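Quinone oxidoreductase (Coxiella burnetii, PDB 3TQH) binds NADPH and probably uses it to reduce quinones. Local coordinates at residues 31-44 against 74-86. Sequence-based numbering, arbitrary orientation.
Sequences YRKNQMLIKVHAAS and DFSGEVIELGSDV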
loop_
_atom_site.group_PDB
_atom_site.type_symbol
_atom_site.label_atom_id
_atom_site.label_comp_id
_atom_site.label_asym_id
_atom_site.label_seq_id
_atom_site.Cartn_x
_atom_site.Cartn_y
_atom_site.Cartn_z
ATOM N N TYR A 31 20.198 -10.391 -12.419
ATOM C CA TYR A 31 20.447 -10.165 -11.001
ATOM C C TYR A 31 21.946 -10.077 -10.770
ATOM O O TYR A 31 22.723 -10.835 -11.356
ATOM C CB TYR A 31 19.805 -11.260 -10.128
ATOM C CG TYR A 31 20.221 -12.671 -10.490
ATOM C CD1 TYR A 31 19.497 -13.413 -11.414
ATOM C CD2 TYR A 31 21.343 -13.259 -9.907
ATOM C CE1 TYR A 31 19.877 -14.702 -11.754
ATOM C CE2 TYR A 31 21.732 -14.548 -10.240
ATOM C CZ TYR A 31 20.994 -15.263 -11.163
ATOM O OH TYR A 31 21.374 -16.536 -11.501
ATOM N N ARG A 32 22.338 -9.120 -9.935
ATOM C CA ARG A 32 23.731 -8.939 -9.532
ATOM C C ARG A 32 24.137 -10.012 -8.526
ATOM O O ARG A 32 23.308 -10.805 -8.067
ATOM C CB ARG A 32 23.929 -7.557 -8.893
ATOM C CG ARG A 32 23.931 -6.372 -9.852
ATOM C CD ARG A 32 24.291 -5.100 -9.091
ATOM N NE ARG A 32 23.240 -4.748 -8.131
ATOM C CZ ARG A 32 23.409 -4.028 -7.019
ATOM N NH1 ARG A 32 24.607 -3.552 -6.675
ATOM N NH2 ARG A 32 22.359 -3.776 -6.238
ATOM N N LYS A 33 25.417 -10.008 -8.171
ATOM C CA LYS A 33 25.974 -10.962 -7.217
ATOM C C LYS A 33 25.420 -10.796 -5.789
ATOM O O LYS A 33 25.516 -11.724 -4.983
ATOM C CB LYS A 33 27.506 -10.857 -7.211
ATOM C CG LYS A 33 28.165 -11.198 -8.552
ATOM C CD LYS A 33 29.675 -10.919 -8.528
ATOM C CE LYS A 33 30.347 -11.324 -9.834
ATOM N NZ LYS A 33 31.796 -10.946 -9.888
ATOM N N ASN A 34 24.852 -9.628 -5.475
ATOM C CA ASN A 34 24.185 -9.416 -4.177
ATOM C C ASN A 34 22.652 -9.409 -4.249
ATOM O O ASN A 34 21.988 -9.005 -3.296
ATOM C CB ASN A 34 24.709 -8.146 -3.482
ATOM C CG ASN A 34 24.409 -6.864 -4.252
ATOM O OD1 ASN A 34 23.669 -6.856 -5.235
ATOM N ND2 ASN A 34 24.996 -5.765 -3.793
ATOM N N GLN A 35 22.101 -9.872 -5.370
ATOM C CA GLN A 35 20.651 -9.968 -5.549
ATOM C C GLN A 35 20.230 -11.420 -5.800
ATOM O O GLN A 35 21.069 -12.322 -5.820
ATOM C CB GLN A 35 20.209 -9.071 -6.706
ATOM C CG GLN A 35 20.509 -7.600 -6.487
ATOM C CD GLN A 35 19.997 -6.730 -7.614
ATOM O OE1 GLN A 35 19.063 -5.960 -7.435
ATOM N NE2 GLN A 35 20.597 -6.858 -8.785
HETATM N N MSE A 36 18.928 -11.642 -5.976
HETATM C CA MSE A 36 18.386 -12.987 -6.213
HETATM C C MSE A 36 17.270 -12.966 -7.253
HETATM O O MSE A 36 16.720 -11.912 -7.554
HETATM C CB MSE A 36 17.864 -13.585 -4.902
HETATM C CG MSE A 36 16.718 -12.810 -4.274
HETATM SE SE MSE A 36 16.505 -13.099 -2.347
HETATM C CE MSE A 36 18.326 -12.697 -1.772
ATOM N N LEU A 37 16.957 -14.135 -7.807
ATOM C CA LEU A 37 15.824 -14.290 -8.714
ATOM C C LEU A 37 14.723 -15.070 -8.000
ATOM O O LEU A 37 14.978 -16.133 -7.430
ATOM C CB LEU A 37 16.251 -15.013 -9.992
ATOM C CG LEU A 37 15.240 -15.035 -11.147
ATOM C CD1 LEU A 37 15.037 -13.644 -11.736
ATOM C CD2 LEU A 37 15.693 -16.003 -12.224
ATOM N N ILE A 38 13.506 -14.532 -8.036
ATOM C CA ILE A 38 12.362 -15.092 -7.323
ATOM C C ILE A 38 11.292 -15.570 -8.304
ATOM O O ILE A 38 10.886 -14.820 -9.183
ATOM C CB ILE A 38 11.686 -14.032 -6.414
ATOM C CG1 ILE A 38 12.703 -13.338 -5.496
ATOM C CG2 ILE A 38 10.582 -14.675 -5.580
ATOM C CD1 ILE A 38 13.371 -14.257 -4.509
ATOM N N LYS A 39 10.829 -16.811 -8.148
ATOM C CA LYS A 39 9.627 -17.272 -8.845
ATOM C C LYS A 39 8.411 -16.709 -8.106
ATOM O O LYS A 39 8.180 -17.057 -6.945
ATOM C CB LYS A 39 9.576 -18.801 -8.879
ATOM C CG LYS A 39 8.338 -19.381 -9.564
ATOM C CD LYS A 39 8.115 -20.859 -9.211
ATOM C CE LYS A 39 8.997 -21.788 -10.016
ATOM N NZ LYS A 39 8.502 -23.201 -9.977
ATOM N N VAL A 40 7.641 -15.848 -8.773
ATOM C CA VAL A 40 6.524 -15.149 -8.133
ATOM C C VAL A 40 5.279 -16.028 -8.002
ATOM O O VAL A 40 4.809 -16.607 -8.973
ATOM C CB VAL A 40 6.149 -13.848 -8.894
ATOM C CG1 VAL A 40 4.942 -13.160 -8.244
ATOM C CG2 VAL A 40 7.338 -12.895 -8.934
ATOM N N HIS A 41 4.750 -16.108 -6.786
ATOM C CA HIS A 41 3.494 -16.807 -6.516
ATOM C C HIS A 41 2.323 -15.830 -6.467
ATOM O O HIS A 41 1.229 -16.148 -6.935
ATOM C CB HIS A 41 3.592 -17.612 -5.217
ATOM C CG HIS A 41 4.321 -18.911 -5.373
ATOM N ND1 HIS A 41 3.719 -20.133 -5.161
ATOM C CD2 HIS A 41 5.593 -19.181 -5.752
ATOM C CE1 HIS A 41 4.595 -21.098 -5.385
ATOM N NE2 HIS A 41 5.739 -20.547 -5.748
ATOM N N ALA A 42 2.558 -14.637 -5.922
ATOM C CA ALA A 42 1.514 -13.623 -5.810
ATOM C C ALA A 42 2.091 -12.206 -5.870
ATOM O O ALA A 42 3.240 -11.976 -5.481
ATOM C CB ALA A 42 0.727 -13.829 -4.521
ATOM N N ALA A 43 1.283 -11.266 -6.361
ATOM C CA ALA A 43 1.674 -9.856 -6.458
ATOM C C ALA A 43 0.442 -8.959 -6.319
ATOM O O ALA A 43 -0.533 -9.127 -7.047
ATOM C CB ALA A 43 2.362 -9.591 -7.784
ATOM N N SER A 44 0.484 -8.010 -5.387
ATOM C CA SER A 44 -0.685 -7.185 -5.111
ATOM C C SER A 44 -0.632 -5.868 -5.850
ATOM O O SER A 44 0.441 -5.389 -6.223
ATOM C CB SER A 44 -0.849 -6.941 -3.612
ATOM O OG SER A 44 0.204 -6.162 -3.079
ATOM N N ASP A 74 4.844 -5.061 -4.790
ATOM C CA ASP A 74 4.592 -6.047 -3.747
ATOM C C ASP A 74 4.617 -7.440 -4.344
ATOM O O ASP A 74 3.981 -7.678 -5.377
ATOM C CB ASP A 74 3.198 -5.848 -3.141
ATOM C CG ASP A 74 3.106 -4.659 -2.204
ATOM O OD1 ASP A 74 4.134 -3.985 -1.953
ATOM O OD2 ASP A 74 1.981 -4.405 -1.704
ATOM N N PHE A 75 5.314 -8.369 -3.692
ATOM C CA PHE A 75 5.377 -9.730 -4.206
ATOM C C PHE A 75 5.571 -10.783 -3.128
ATOM O O PHE A 75 5.989 -10.501 -2.010
ATOM C CB PHE A 75 6.509 -9.870 -5.233
ATOM C CG PHE A 75 7.859 -10.082 -4.609
ATOM C CD1 PHE A 75 8.663 -9.000 -4.279
ATOM C CD2 PHE A 75 8.311 -11.362 -4.324
ATOM C CE1 PHE A 75 9.902 -9.200 -3.694
ATOM C CE2 PHE A 75 9.536 -11.568 -3.736
ATOM C CZ PHE A 75 10.336 -10.489 -3.419
ATOM N N SER A 76 5.311 -12.013 -3.534
ATOM C CA SER A 76 5.415 -13.181 -2.691
ATOM C C SER A 76 5.877 -14.310 -3.613
ATOM O O SER A 76 5.425 -14.391 -4.755
ATOM C CB SER A 76 4.033 -13.476 -2.114
ATOM O OG SER A 76 4.094 -14.447 -1.104
ATOM N N GLY A 77 6.788 -15.159 -3.144
ATOM C CA GLY A 77 7.316 -16.235 -3.992
ATOM C C GLY A 77 8.481 -17.052 -3.454
ATOM O O GLY A 77 8.788 -17.020 -2.264
ATOM N N GLU A 78 9.126 -17.789 -4.357
ATOM C CA GLU A 78 10.205 -18.715 -4.006
ATOM C C GLU A 78 11.525 -18.270 -4.642
ATOM O O GLU A 78 11.555 -17.895 -5.816
ATOM C CB GLU A 78 9.845 -20.128 -4.477
ATOM C CG GLU A 78 10.828 -21.222 -4.036
ATOM C CD GLU A 78 10.493 -22.606 -4.612
ATOM O OE1 GLU A 78 9.678 -22.689 -5.566
ATOM O OE2 GLU A 78 11.056 -23.616 -4.111
ATOM N N VAL A 79 12.606 -18.311 -3.862
ATOM C CA VAL A 79 13.941 -17.979 -4.363
ATOM C C VAL A 79 14.447 -19.116 -5.245
ATOM O O VAL A 79 14.532 -20.263 -4.805
ATOM C CB VAL A 79 14.939 -17.746 -3.215
ATOM C CG1 VAL A 79 16.333 -17.451 -3.761
ATOM C CG2 VAL A 79 14.459 -16.610 -2.313
ATOM N N ILE A 80 14.779 -18.787 -6.492
ATOM C CA ILE A 80 15.156 -19.786 -7.494
ATOM C C ILE A 80 16.637 -19.715 -7.844
ATOM O O ILE A 80 17.269 -20.741 -8.054
ATOM C CB ILE A 80 14.309 -19.618 -8.781
ATOM C CG1 ILE A 80 12.865 -20.032 -8.518
ATOM C CG2 ILE A 80 14.866 -20.454 -9.921
ATOM C CD1 ILE A 80 12.716 -21.442 -7.999
ATOM N N GLU A 81 17.171 -18.501 -7.930
ATOM C CA GLU A 81 18.592 -18.292 -8.170
ATOM C C GLU A 81 19.122 -17.250 -7.190
ATOM O O GLU A 81 18.399 -16.342 -6.777
ATOM C CB GLU A 81 18.841 -17.882 -9.628
ATOM C CG GLU A 81 18.330 -18.936 -10.630
ATOM C CD GLU A 81 18.694 -18.659 -12.089
ATOM O OE1 GLU A 81 19.845 -18.255 -12.378
ATOM O OE2 GLU A 81 17.825 -18.881 -12.961
ATOM N N LEU A 82 20.383 -17.416 -6.803
ATOM C CA LEU A 82 21.046 -16.525 -5.861
ATOM C C LEU A 82 22.353 -16.008 -6.445
ATOM O O LEU A 82 23.061 -16.732 -7.145
ATOM C CB LEU A 82 21.339 -17.255 -4.545
ATOM C CG LEU A 82 20.303 -17.148 -3.431
ATOM C CD1 LEU A 82 20.755 -17.935 -2.210
ATOM C CD2 LEU A 82 20.070 -15.703 -3.067
ATOM N N GLY A 83 22.665 -14.752 -6.146
ATOM C CA GLY A 83 23.953 -14.178 -6.499
ATOM C C GLY A 83 25.063 -14.812 -5.682
ATOM O O GLY A 83 24.815 -15.404 -4.631
ATOM N N SER A 84 26.289 -14.685 -6.176
ATOM C CA SER A 84 27.464 -15.267 -5.528
ATOM C C SER A 84 27.681 -14.777 -4.091
ATOM O O SER A 84 28.189 -15.525 -3.254
ATOM C CB SER A 84 28.717 -14.956 -6.354
ATOM O OG SER A 84 28.473 -15.135 -7.740
ATOM N N ASP A 85 27.291 -13.533 -3.810
ATOM C CA ASP A 85 27.616 -12.883 -2.536
ATOM C C ASP A 85 26.444 -12.753 -1.546
ATOM O O ASP A 85 26.568 -12.059 -0.532
ATOM C CB ASP A 85 28.225 -11.498 -2.810
ATOM C CG ASP A 85 29.572 -11.577 -3.519
ATOM O OD1 ASP A 85 30.167 -12.677 -3.590
ATOM O OD2 ASP A 85 30.042 -10.528 -4.007
ATOM N N VAL A 86 25.323 -13.422 -1.815
ATOM C CA VAL A 86 24.182 -13.405 -0.889
ATOM C C VAL A 86 24.375 -14.470 0.199
ATOM O O VAL A 86 24.491 -15.659 -0.110
ATOM C CB VAL A 86 22.846 -13.653 -1.622
ATOM C CG1 VAL A 86 21.690 -13.633 -0.635
ATOM C CG2 VAL A 86 22.636 -12.620 -2.720
HETATM O O HOH W 1 10.275 -24.696 -7.690
HETATM O O HOH W 2 2.992 -6.059 -7.292
#
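Tyr31 OH donates a hydrogen bond to Glu81 OE1, whose very short length of 2.5 Å is doubtful at this resolution; the carboxylate oxygen lies at the ring edge while the two planes stand 85° apart. Next to this pair, strands 36-40 and 42-44 run antiparallel to strand 74-82, and two classic beta bulges interrupt the pairing. At the first, Leu37 O accepts from Ile80 N at 2.8 Å and, at the longer distance of 3.3 Å, from Glu81 N. At the second, where the chain turns a corner at His41, Ser76 O accepts from both His41 N (2.7 Å) and Ala42 N. Beyond the strand ends the turns 32-35 and 83-86 are tied by Asp85 N to Lys33 O and Gly83 N to Gln35 O. Gly83 and Gly77 let the backbones come close, Gly77 CA lying 3.2 Å from Lys39 O. Water 1 bridges Lys39 NZ and Glu78 OE1, and water 2 links the carbonyls of Ser44 and Asp74.

On the apolar face, Ile38 CD1 presses on Val79 CG2 at 3.4 Å, and its CG2, anti to the backbone N, meets Phe75 CE2. Selenomethionine Met36, bent at chi3 (53°), brings CE to Val86 CG1 at 3.7 Å and also touches Leu82 CD2.

Strand 94-98 pairs with strand 74-82 and adds Val95 to the cluster of Ile38, Phe75 and Val79; strands 111-114 and 315-319 also pair with strand 36-44 in the curled sheet of the GroES-like domain. Helix 128-133 accepts from Ser44 OG at Ala132 O and from Ser76 OG at Phe128 O, while Asp74 OD1 is hydrogen-bonded to Thr136 OG1 near the NADPH-binding Lys268.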